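Local coordinates for putative aliphatic sulfonates-binding protein (Escherichia coli, PDB 2X26) that probably serves as the periplasmic solute-binding component of an ABC-type transport system that takes up aliphatic sulfonates, at residues K98-A101 against D102-G105; N118-L121 against R122-Q126; V174-G178 against T179-Q183. All coordinates share one frame; numbering follows the deposited sequence.

Contact 1 of 3, residues K98-A101 against D102-G105; sequences KTVA and DLKG
The carboxylate of D102 folds back over the start of its own turn and meets the backbone of K98 and T99, while the T99 side chain crosses it at a slant, OG1 toward the carboxylate carbon. D102 CG is turned beside its own backbone N (chi1 -67°), which sends the acid group back along the chain instead of outward. OD2 then accepts two backbone hydrogens. K98 N donates to D102 OD2 at 2.9 Å, nearly straight (162°), on the anti lone pair, pointing away from OD1. T99 N comes from above the carboxylate plane, 3.1 Å from D102 OD2; the two donors thus approach along different directions, which probably restrains rotation of the group. In return T99 OG1, placed between backbone N and carbonyl carbon (chi1 61°), accepts a weak bond from D102 N at 3.3 Å. The same D102 N also donates to T99 O at 2.9 Å. A water donates to D102 OD1 at 2.6 Å and is hydrogen-bonded to T99 OG1 as well, bridging the two side chains. Aspartate suits the place because its short chain reaches those amides; threonine suits because its beta-hydroxyl lies close enough to the D102 amide and the water to bond both, the first weakly. Further along, L103 N bonds to V100 O and K104 N to A101 O, both three residues back, as in a 3-10 turn. V100 CG1 lies 4.3 Å from L103 CD1; V100 rests on A127 and K176, and the buried L103 on L175. The reciprocal T99–D102 pairing, one half of it weak, resembles a capping box at the head of a short 3-10 segment, here in the loop joining strands 87-92 and 107-110.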
ATOM      1  N   LYS A  98     -28.876  -2.373   7.813  1.00 10.01           N
ATOM      2  CA  LYS A  98     -28.863  -3.042   6.516  0.50 10.56           C
ATOM      3  C   LYS A  98     -28.160  -2.215   5.451  1.00 10.51           C
ATOM      4  O   LYS A  98     -27.707  -2.764   4.441  1.00 10.18           O
ATOM      5  CB  LYS A  98     -30.283  -3.430   6.073  0.50 11.41           C
ATOM      6  CG  LYS A  98     -30.330  -4.517   4.978  0.50 12.10           C
ATOM      7  CD  LYS A  98     -31.471  -5.543   5.228  0.50 12.76           C
ATOM      8  CE  LYS A  98     -31.602  -6.497   4.033  0.50 13.44           C
ATOM      9  NZ  LYS A  98     -33.007  -6.942   3.850  0.50 12.22           N
ATOM     10  N   THR A  99     -28.038  -0.905   5.685  1.00  9.85           N
ATOM     11  CA  THR A  99     -27.374  -0.012   4.725  1.00  9.47           C
ATOM     12  C   THR A  99     -26.453   0.936   5.457  1.00  7.36           C
ATOM     13  O   THR A  99     -26.551   1.090   6.662  1.00  7.09           O
ATOM     14  CB  THR A  99     -28.397   0.867   3.970  1.00  8.97           C
ATOM     15  OG1 THR A  99     -29.086   1.678   4.920  1.00 11.95           O
ATOM     16  CG2 THR A  99     -29.364   0.017   3.164  1.00 13.06           C
ATOM     17  N   VAL A 100     -25.583   1.628   4.736  1.00  6.60           N
ATOM     18  CA  VAL A 100     -24.706   2.608   5.409  1.00  6.89           C
ATOM     19  C   VAL A 100     -25.508   3.743   6.069  1.00  6.71           C
ATOM     20  O   VAL A 100     -25.171   4.257   7.126  1.00  7.37           O
ATOM     21  CB  VAL A 100     -23.707   3.204   4.387  1.00  7.79           C
ATOM     22  CG1 VAL A 100     -22.981   4.351   5.024  1.00  6.96           C
ATOM     23  CG2 VAL A 100     -22.722   2.107   3.974  1.00  7.28           C
ATOM     24  N   ALA A 101     -26.577   4.127   5.408  1.00  6.88           N
ATOM     25  CA  ALA A 101     -27.506   5.088   5.984  1.00  6.15           C
ATOM     26  C   ALA A 101     -27.985   4.669   7.368  1.00  6.82           C
ATOM     27  O   ALA A 101     -28.209   5.527   8.219  1.00  6.83           O
ATOM     28  CB  ALA A 101     -28.677   5.303   5.040  1.00  7.05           C
ATOM     29  N   ASP A 102     -28.127   3.368   7.602  1.00  7.02           N
ATOM     30  CA  ASP A 102     -28.609   2.915   8.899  1.00  7.95           C
ATOM     31  C   ASP A 102     -27.605   3.137  10.027  1.00  8.20           C
ATOM     32  O   ASP A 102     -27.965   3.026  11.199  1.00  6.46           O
ATOM     33  CB  ASP A 102     -29.020   1.455   8.880  1.00  8.90           C
ATOM     34  CG  ASP A 102     -30.225   1.205   8.045  1.00 11.72           C
ATOM     35  OD1 ASP A 102     -31.030   2.157   7.825  1.00 13.32           O
ATOM     36  OD2 ASP A 102     -30.361   0.049   7.582  1.00 12.94           O
ATOM     37  N   LEU A 103     -26.365   3.481   9.690  1.00  8.04           N
ATOM     38  CA  LEU A 103     -25.384   3.815  10.733  1.00  7.75           C
ATOM     39  C   LEU A 103     -25.645   5.132  11.457  1.00  8.48           C
ATOM     40  O   LEU A 103     -25.052   5.376  12.489  1.00  7.33           O
ATOM     41  CB  LEU A 103     -23.967   3.836  10.185  1.00  8.21           C
ATOM     42  CG  LEU A 103     -23.455   2.480   9.696  1.00  6.89           C
ATOM     43  CD1 LEU A 103     -22.233   2.692   8.924  1.00  8.53           C
ATOM     44  CD2 LEU A 103     -23.149   1.561  10.820  1.00  5.23           C
ATOM     45  N   LYS A 104     -26.492   5.995  10.902  1.00  7.24           N
ATOM     46  CA  LYS A 104     -26.819   7.277  11.563  1.00  8.07           C
ATOM     47  C   LYS A 104     -27.060   7.070  13.055  1.00  8.70           C
ATOM     48  O   LYS A 104     -27.866   6.234  13.425  1.00  9.65           O
ATOM     49  CB  LYS A 104     -28.080   7.907  10.941  1.00  9.07           C
ATOM     50  CG  LYS A 104     -28.309   9.352  11.393  1.00  9.62           C
ATOM     51  CD  LYS A 104     -29.220  10.123  10.438  1.00 10.38           C
ATOM     52  CE  LYS A 104     -29.410  11.567  10.918  1.00 13.44           C
ATOM     53  NZ  LYS A 104     -30.389  12.369  10.051  1.00 16.29           N
ATOM     54  N   GLY A 105     -26.354   7.821  13.896  1.00  8.38           N
ATOM     55  CA  GLY A 105     -26.585   7.760  15.340  1.00  9.14           C
ATOM     56  C   GLY A 105     -25.838   6.646  16.070  1.00 10.06           C
ATOM     57  O   GLY A 105     -25.872   6.579  17.307  1.00  9.59           O
TER
HETATM   58  O   HOH W   1     -31.856   1.972   5.359  1.00 25.74           O

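Contact 2 of 3, residues N118-L121 against R122-Q126; sequences NLLL and RALRQ
R122 stretches its side chain back along the helix and lays the edge of its guanidinium against the amide oxygen of N118, one turn earlier. The chain is extended from CG to NE, and R122 CG and CD pass beside N118 O, at 3.5 and 3.6 Å. R122 NE donates to N118 OD1 at 2.8 Å, almost straight (167°), and OD1 lies within the guanidinium plane. R122 NH2 reaches N118 OD1 at 3.3 Å, this time on a lone pair in the amide plane, whereas NE comes from above that plane. The two flat groups stand 72° apart, so the amide is met steeply and is not stacked. N118 swings its amide anti to the backbone N (chi1 179°), which brings OD1 within reach. Asparagine suits because its short side chain puts a carbonyl oxygen where it can accept two N-H groups; arginine supplies both donors on one edge. On another face, L120 and L124 make an apolar pair, with L120 CD1 3.8 Å from L124 CG. Routine backbone bonds, such as A123 N to L119 O, maintain the helix. L119, L120 and A123 cover I89 of strand 87-92, and L120 also meets V108 and F110 of strand 107-110, so one side of helix 115-126 lies on the sheet, while N118 and R125 touch helix 255-270, N118 on T264, L267 and F268 and R125 on L267.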
ATOM      1  N   ASN A 118     -10.814   6.841   5.597  1.00  3.79           N
ATOM      2  CA  ASN A 118     -11.114   7.350   4.261  1.00  4.96           C
ATOM      3  C   ASN A 118     -12.379   6.655   3.739  1.00  4.74           C
ATOM      4  O   ASN A 118     -13.294   7.313   3.218  1.00  3.60           O
ATOM      5  CB  ASN A 118      -9.903   7.117   3.325  1.00  4.10           C
ATOM      6  CG  ASN A 118     -10.131   7.583   1.931  1.00  3.39           C
ATOM      7  OD1 ASN A 118     -10.403   8.771   1.689  1.00  6.67           O
ATOM      8  ND2 ASN A 118      -9.972   6.672   0.964  1.00  4.02           N
ATOM      9  N   LEU A 119     -12.442   5.330   3.900  1.00  5.61           N
ATOM     10  CA  LEU A 119     -13.591   4.553   3.378  1.00  6.58           C
ATOM     11  C   LEU A 119     -14.842   5.057   4.055  1.00  6.62           C
ATOM     12  O   LEU A 119     -15.853   5.293   3.397  1.00  5.72           O
ATOM     13  CB  LEU A 119     -13.462   3.042   3.688  1.00  8.97           C
ATOM     14  CG  LEU A 119     -14.700   2.193   3.307  1.00 11.66           C
ATOM     15  CD1 LEU A 119     -14.444   1.664   2.001  1.00 16.36           C
ATOM     16  CD2 LEU A 119     -14.841   1.038   4.211  1.00 18.97           C
ATOM     17  N   LEU A 120     -14.754   5.272   5.362  1.00  5.67           N
ATOM     18  CA  LEU A 120     -15.933   5.659   6.136  1.00  6.31           C
ATOM     19  C   LEU A 120     -16.421   7.047   5.788  1.00  7.07           C
ATOM     20  O   LEU A 120     -17.643   7.228   5.615  1.00  6.20           O
ATOM     21  CB  LEU A 120     -15.707   5.530   7.649  1.00  5.29           C
ATOM     22  CG  LEU A 120     -16.938   5.801   8.500  1.00  7.57           C
ATOM     23  CD1 LEU A 120     -18.121   4.804   8.240  1.00 10.04           C
ATOM     24  CD2 LEU A 120     -16.534   5.815   9.994  1.00  4.20           C
ATOM     25  N   LEU A 121     -15.517   8.033   5.675  1.00  7.41           N
ATOM     26  CA  LEU A 121     -15.926   9.387   5.207  1.00  6.40           C
ATOM     27  C   LEU A 121     -16.660   9.302   3.870  1.00  6.49           C
ATOM     28  O   LEU A 121     -17.701   9.936   3.705  1.00  6.61           O
ATOM     29  CB  LEU A 121     -14.721  10.319   5.015  1.00  7.14           C
ATOM     30  CG  LEU A 121     -14.104  10.930   6.284  1.00  7.51           C
ATOM     31  CD1 LEU A 121     -12.830  11.649   5.895  1.00 11.30           C
ATOM     32  CD2 LEU A 121     -15.085  11.934   6.850  1.00  6.48           C
ATOM     33  N   ARG A 122     -16.110   8.522   2.923  1.00  6.60           N
ATOM     34  CA  ARG A 122     -16.717   8.396   1.589  1.00  6.90           C
ATOM     35  C   ARG A 122     -18.028   7.634   1.556  1.00  5.69           C
ATOM     36  O   ARG A 122     -18.969   8.057   0.874  1.00  6.07           O
ATOM     37  CB  ARG A 122     -15.744   7.755   0.625  1.00  7.91           C
ATOM     38  CG  ARG A 122     -14.574   8.671   0.297  1.00 10.26           C
ATOM     39  CD  ARG A 122     -13.524   7.851  -0.361  1.00 13.99           C
ATOM     40  NE  ARG A 122     -12.281   8.598  -0.396  1.00 18.49           N
ATOM     41  CZ  ARG A 122     -11.885   9.335  -1.425  1.00 20.19           C
ATOM     42  NH1 ARG A 122     -12.635   9.422  -2.537  1.00 16.91           N
ATOM     43  NH2 ARG A 122     -10.725   9.969  -1.330  1.00 22.42           N
ATOM     44  N   ALA A 123     -18.097   6.537   2.309  1.00  5.03           N
ATOM     45  CA  ALA A 123     -19.334   5.763   2.422  1.00  4.56           C
ATOM     46  C   ALA A 123     -20.452   6.603   3.048  1.00  4.78           C
ATOM     47  O   ALA A 123     -21.608   6.572   2.579  1.00  2.98           O
ATOM     48  CB  ALA A 123     -19.097   4.492   3.265  1.00  5.36           C
ATOM     49  N   LEU A 124     -20.126   7.299   4.145  1.00  4.26           N
ATOM     50  CA  LEU A 124     -21.128   8.125   4.812  1.00  5.59           C
ATOM     51  C   LEU A 124     -21.607   9.222   3.882  1.00  5.20           C
ATOM     52  O   LEU A 124     -22.819   9.519   3.812  1.00  6.75           O
ATOM     53  CB  LEU A 124     -20.575   8.724   6.110  1.00  4.51           C
ATOM     54  CG  LEU A 124     -20.290   7.745   7.254  1.00  5.51           C
ATOM     55  CD1 LEU A 124     -19.702   8.534   8.426  1.00  7.06           C
ATOM     56  CD2 LEU A 124     -21.597   7.080   7.691  1.00  8.66           C
ATOM     57  N   ARG A 125     -20.671   9.814   3.142  1.00  6.14           N
ATOM     58  CA  ARG A 125     -21.013  10.907   2.221  1.00  6.71           C
ATOM     59  C   ARG A 125     -22.012  10.457   1.152  1.00  6.94           C
ATOM     60  O   ARG A 125     -22.941  11.218   0.819  1.00  5.99           O
ATOM     61  CB  ARG A 125     -19.775  11.521   1.544  1.00  7.86           C
ATOM     62  CG  ARG A 125     -20.090  12.740   0.641  1.00 12.16           C
ATOM     63  CD  ARG A 125     -18.839  13.589   0.317  1.00 19.63           C
ATOM     64  NE  ARG A 125     -17.802  12.774  -0.318  1.00 26.47           N
ATOM     65  CZ  ARG A 125     -16.565  13.172  -0.619  1.00 28.10           C
ATOM     66  NH1 ARG A 125     -16.162  14.415  -0.368  1.00 30.72           N
ATOM     67  NH2 ARG A 125     -15.735  12.307  -1.195  1.00 28.14           N
ATOM     68  N   GLN A 126     -21.838   9.245   0.643  1.00  6.97           N
ATOM     69  CA  GLN A 126     -22.806   8.687  -0.317  1.00  7.24           C
ATOM     70  C   GLN A 126     -24.207   8.646   0.256  1.00  7.37           C
ATOM     71  O   GLN A 126     -25.170   8.899  -0.472  1.00  6.04           O
ATOM     72  CB  GLN A 126     -22.471   7.242  -0.708  1.00  8.19           C
ATOM     73  CG  GLN A 126     -21.355   7.079  -1.625  1.00  9.45           C
ATOM     74  CD  GLN A 126     -21.288   5.677  -2.204  1.00 10.93           C
ATOM     75  OE1 GLN A 126     -21.543   4.670  -1.499  1.00 12.98           O
ATOM     76  NE2 GLN A 126     -20.863   5.591  -3.461  1.00  8.38           N
TER

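Contact 3 of 3, residues V174-G178 against T179-Q183; sequences VLKDG and TDLNQ
A type I beta turn from G178 to L181 carries the chain away from edge strand 172-177, and the side chain of D177 secures its entrance. D177 CG stands between backbone N and carbonyl carbon (chi1 69°), aiming OD1 forward at T179. D177 OD1 accepts from T179 OG1 at 2.8 Å and from T179 N at 2.9 Å, both from the same face of the carboxylate plane. Replacing D177 by alanine removes OD1, and the T179 amide and hydroxyl would probably lose their shared acceptor, the hydroxyl being left freer to turn. L181 N closes the beta turn on G178 O at 3.0 Å. Glycine suits position 178, since a modelled CB would clash with Q183 OE1. L181 CD1 lies 4.0 Å from K176 CE, the aliphatic part of the lysine passing across the leucine, while K176 NZ has its hydrogen-bond partner in Q126 OE1 of helix 115-126. One water accepts from K176 NZ and D180 N and donates to D177 O at 2.8 Å; a second bridges G178 O and Q183 N. L181 also packs on L119 and Q126, so the turn is pressed onto that helix. Just before the turn, L175 and K176 both face I89, a classic beta bulge. The side-chain oxygen of D177 bonded to the amide of T179, two residues on, is an Asx turn, here leading directly into a type I beta turn.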
ATOM      1  N   VAL A 174     -20.484  -8.109   5.855  1.00  4.31           N
ATOM      2  CA  VAL A 174     -20.018  -6.873   5.205  1.00  4.26           C
ATOM      3  C   VAL A 174     -21.240  -5.974   4.915  1.00  4.41           C
ATOM      4  O   VAL A 174     -22.107  -6.338   4.115  1.00  6.08           O
ATOM      5  CB  VAL A 174     -19.236  -7.212   3.949  1.00  3.10           C
ATOM      6  CG1 VAL A 174     -18.917  -5.950   3.115  1.00  2.45           C
ATOM      7  CG2 VAL A 174     -17.950  -7.915   4.310  1.00  4.18           C
ATOM      8  N   LEU A 175     -21.316  -4.819   5.570  1.00  4.13           N
ATOM      9  CA  LEU A 175     -22.350  -3.817   5.266  1.00  4.01           C
ATOM     10  C   LEU A 175     -22.014  -3.059   3.984  1.00  3.57           C
ATOM     11  O   LEU A 175     -22.902  -2.681   3.205  1.00  4.32           O
ATOM     12  CB  LEU A 175     -22.442  -2.825   6.426  1.00  4.72           C
ATOM     13  CG  LEU A 175     -23.500  -1.724   6.318  1.00  6.19           C
ATOM     14  CD1 LEU A 175     -24.824  -2.335   6.528  1.00  7.39           C
ATOM     15  CD2 LEU A 175     -23.178  -0.673   7.364  1.00  5.11           C
ATOM     16  N   LYS A 176     -20.729  -2.823   3.771  1.00  4.60           N
ATOM     17  CA  LYS A 176     -20.284  -1.979   2.659  1.00  4.19           C
ATOM     18  C   LYS A 176     -18.833  -2.311   2.380  1.00  5.20           C
ATOM     19  O   LYS A 176     -18.076  -2.439   3.306  1.00  3.76           O
ATOM     20  CB  LYS A 176     -20.438  -0.508   3.080  1.00  5.82           C
ATOM     21  CG  LYS A 176     -19.994   0.526   2.064  1.00  7.27           C
ATOM     22  CD  LYS A 176     -20.815   0.466   0.846  1.00 11.54           C
ATOM     23  CE  LYS A 176     -20.432   1.672  -0.018  1.00 16.35           C
ATOM     24  NZ  LYS A 176     -21.206   1.683  -1.255  1.00 17.10           N
ATOM     25  N   ASP A 177     -18.464  -2.483   1.109  1.00  4.07           N
ATOM     26  CA  ASP A 177     -17.022  -2.562   0.781  1.00  5.75           C
ATOM     27  C   ASP A 177     -16.662  -1.393  -0.129  1.00  7.44           C
ATOM     28  O   ASP A 177     -17.484  -0.485  -0.349  1.00  7.26           O
ATOM     29  CB  ASP A 177     -16.621  -3.937   0.221  1.00  5.27           C
ATOM     30  CG  ASP A 177     -17.189  -4.207  -1.169  1.00 10.18           C
ATOM     31  OD1 ASP A 177     -17.639  -3.260  -1.878  1.00 12.07           O
ATOM     32  OD2 ASP A 177     -17.178  -5.383  -1.600  1.00 13.51           O
ATOM     33  N   GLY A 178     -15.452  -1.399  -0.667  1.00  7.52           N
ATOM     34  CA  GLY A 178     -14.990  -0.203  -1.385  1.00 10.05           C
ATOM     35  C   GLY A 178     -15.413  -0.128  -2.832  1.00 11.07           C
ATOM     36  O   GLY A 178     -14.928   0.761  -3.584  1.00 10.05           O
ATOM     37  N   THR A 179     -16.304  -1.034  -3.233  1.00 12.86           N
ATOM     38  CA  THR A 179     -16.561  -1.309  -4.646  1.00 16.31           C
ATOM     39  C   THR A 179     -17.014  -0.115  -5.457  1.00 18.67           C
ATOM     40  O   THR A 179     -16.512   0.137  -6.570  1.00 18.58           O
ATOM     41  CB  THR A 179     -17.602  -2.446  -4.834  1.00 15.96           C
ATOM     42  OG1 THR A 179     -16.986  -3.698  -4.525  1.00 17.96           O
ATOM     43  CG2 THR A 179     -18.114  -2.512  -6.268  1.00 19.53           C
ATOM     44  N   ASP A 180     -17.977   0.620  -4.943  1.00 20.26           N
ATOM     45  CA  ASP A 180     -18.513   1.711  -5.724  0.50 21.64           C
ATOM     46  C   ASP A 180     -17.918   3.041  -5.194  1.00 22.23           C
ATOM     47  O   ASP A 180     -18.435   4.128  -5.477  1.00 23.36           O
ATOM     48  CB  ASP A 180     -20.051   1.627  -5.739  0.50 21.55           C
ATOM     49  CG  ASP A 180     -20.573   0.334  -6.420  0.50 22.16           C
ATOM     50  OD1 ASP A 180     -20.007  -0.080  -7.463  0.50 23.40           O
ATOM     51  OD2 ASP A 180     -21.558  -0.264  -5.933  0.50 21.38           O
ATOM     52  N   LEU A 181     -16.809   2.919  -4.436  1.00 22.01           N
ATOM     53  CA  LEU A 181     -16.146   4.062  -3.803  1.00 20.00           C
ATOM     54  C   LEU A 181     -14.939   4.601  -4.557  1.00 20.13           C
ATOM     55  O   LEU A 181     -14.206   5.433  -4.002  1.00 20.31           O
ATOM     56  CB  LEU A 181     -15.812   3.788  -2.318  1.00 19.64           C
ATOM     57  CG  LEU A 181     -17.043   3.479  -1.459  1.00 17.79           C
ATOM     58  CD1 LEU A 181     -16.653   3.096  -0.050  1.00 17.71           C
ATOM     59  CD2 LEU A 181     -18.022   4.652  -1.430  1.00 18.70           C
ATOM     60  N   ASN A 182     -14.777   4.146  -5.812  1.00 19.10           N
ATOM     61  CA  ASN A 182     -13.680   4.558  -6.722  0.50 19.02           C
ATOM     62  C   ASN A 182     -12.371   4.768  -5.978  1.00 18.27           C
ATOM     63  O   ASN A 182     -11.847   5.879  -5.842  1.00 17.83           O
ATOM     64  CB  ASN A 182     -14.038   5.777  -7.587  0.50 19.73           C
ATOM     65  CG  ASN A 182     -15.121   5.476  -8.595  0.50 21.11           C
ATOM     66  OD1 ASN A 182     -15.899   4.528  -8.432  0.50 23.42           O
ATOM     67  ND2 ASN A 182     -15.188   6.288  -9.649  0.50 24.89           N
ATOM     68  N   GLN A 183     -11.840   3.659  -5.491  1.00 16.60           N
ATOM     69  CA  GLN A 183     -10.579   3.676  -4.812  1.00 14.02           C
ATOM     70  C   GLN A 183      -9.347   3.868  -5.726  1.00 13.01           C
ATOM     71  O   GLN A 183      -9.386   3.671  -6.934  1.00 11.72           O
ATOM     72  CB  GLN A 183     -10.504   2.418  -3.981  1.00 15.80           C
ATOM     73  CG  GLN A 183     -11.572   2.374  -2.903  1.00 16.53           C
ATOM     74  CD  GLN A 183     -11.320   1.269  -1.935  1.00 24.62           C
ATOM     75  OE1 GLN A 183     -11.111   0.135  -2.348  1.00 28.29           O
ATOM     76  NE2 GLN A 183     -11.307   1.577  -0.642  1.00 26.68           N
TER
HETATM   77  O   HOH W   2     -19.246  -0.165  -2.493  1.00 16.06           O
HETATM   78  O   HOH W   3     -12.936   0.780  -5.626  1.00 25.82           O

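From the N terminus, contact 1 forms a short turn in the loop between strands 87-92 and 107-110. Contact 2 lies next along the chain, on helix 115-126 of the beta-alpha-beta unit spanning strands 107-110 and 135-138. Contact 3 comes last, where edge strand 172-177 ends and the chain turns away toward strand 186-191. The three follow in series, with no nesting or crossing, yet they meet in space. V100 of contact 1 packs on A123 and L124 of contact 2; L175 packs on K98, T99 and L103, and K176 on V100. L119 packs on L181, and Q126 meets both K176 and L181, tying loop, helix and edge strand of one sheet together.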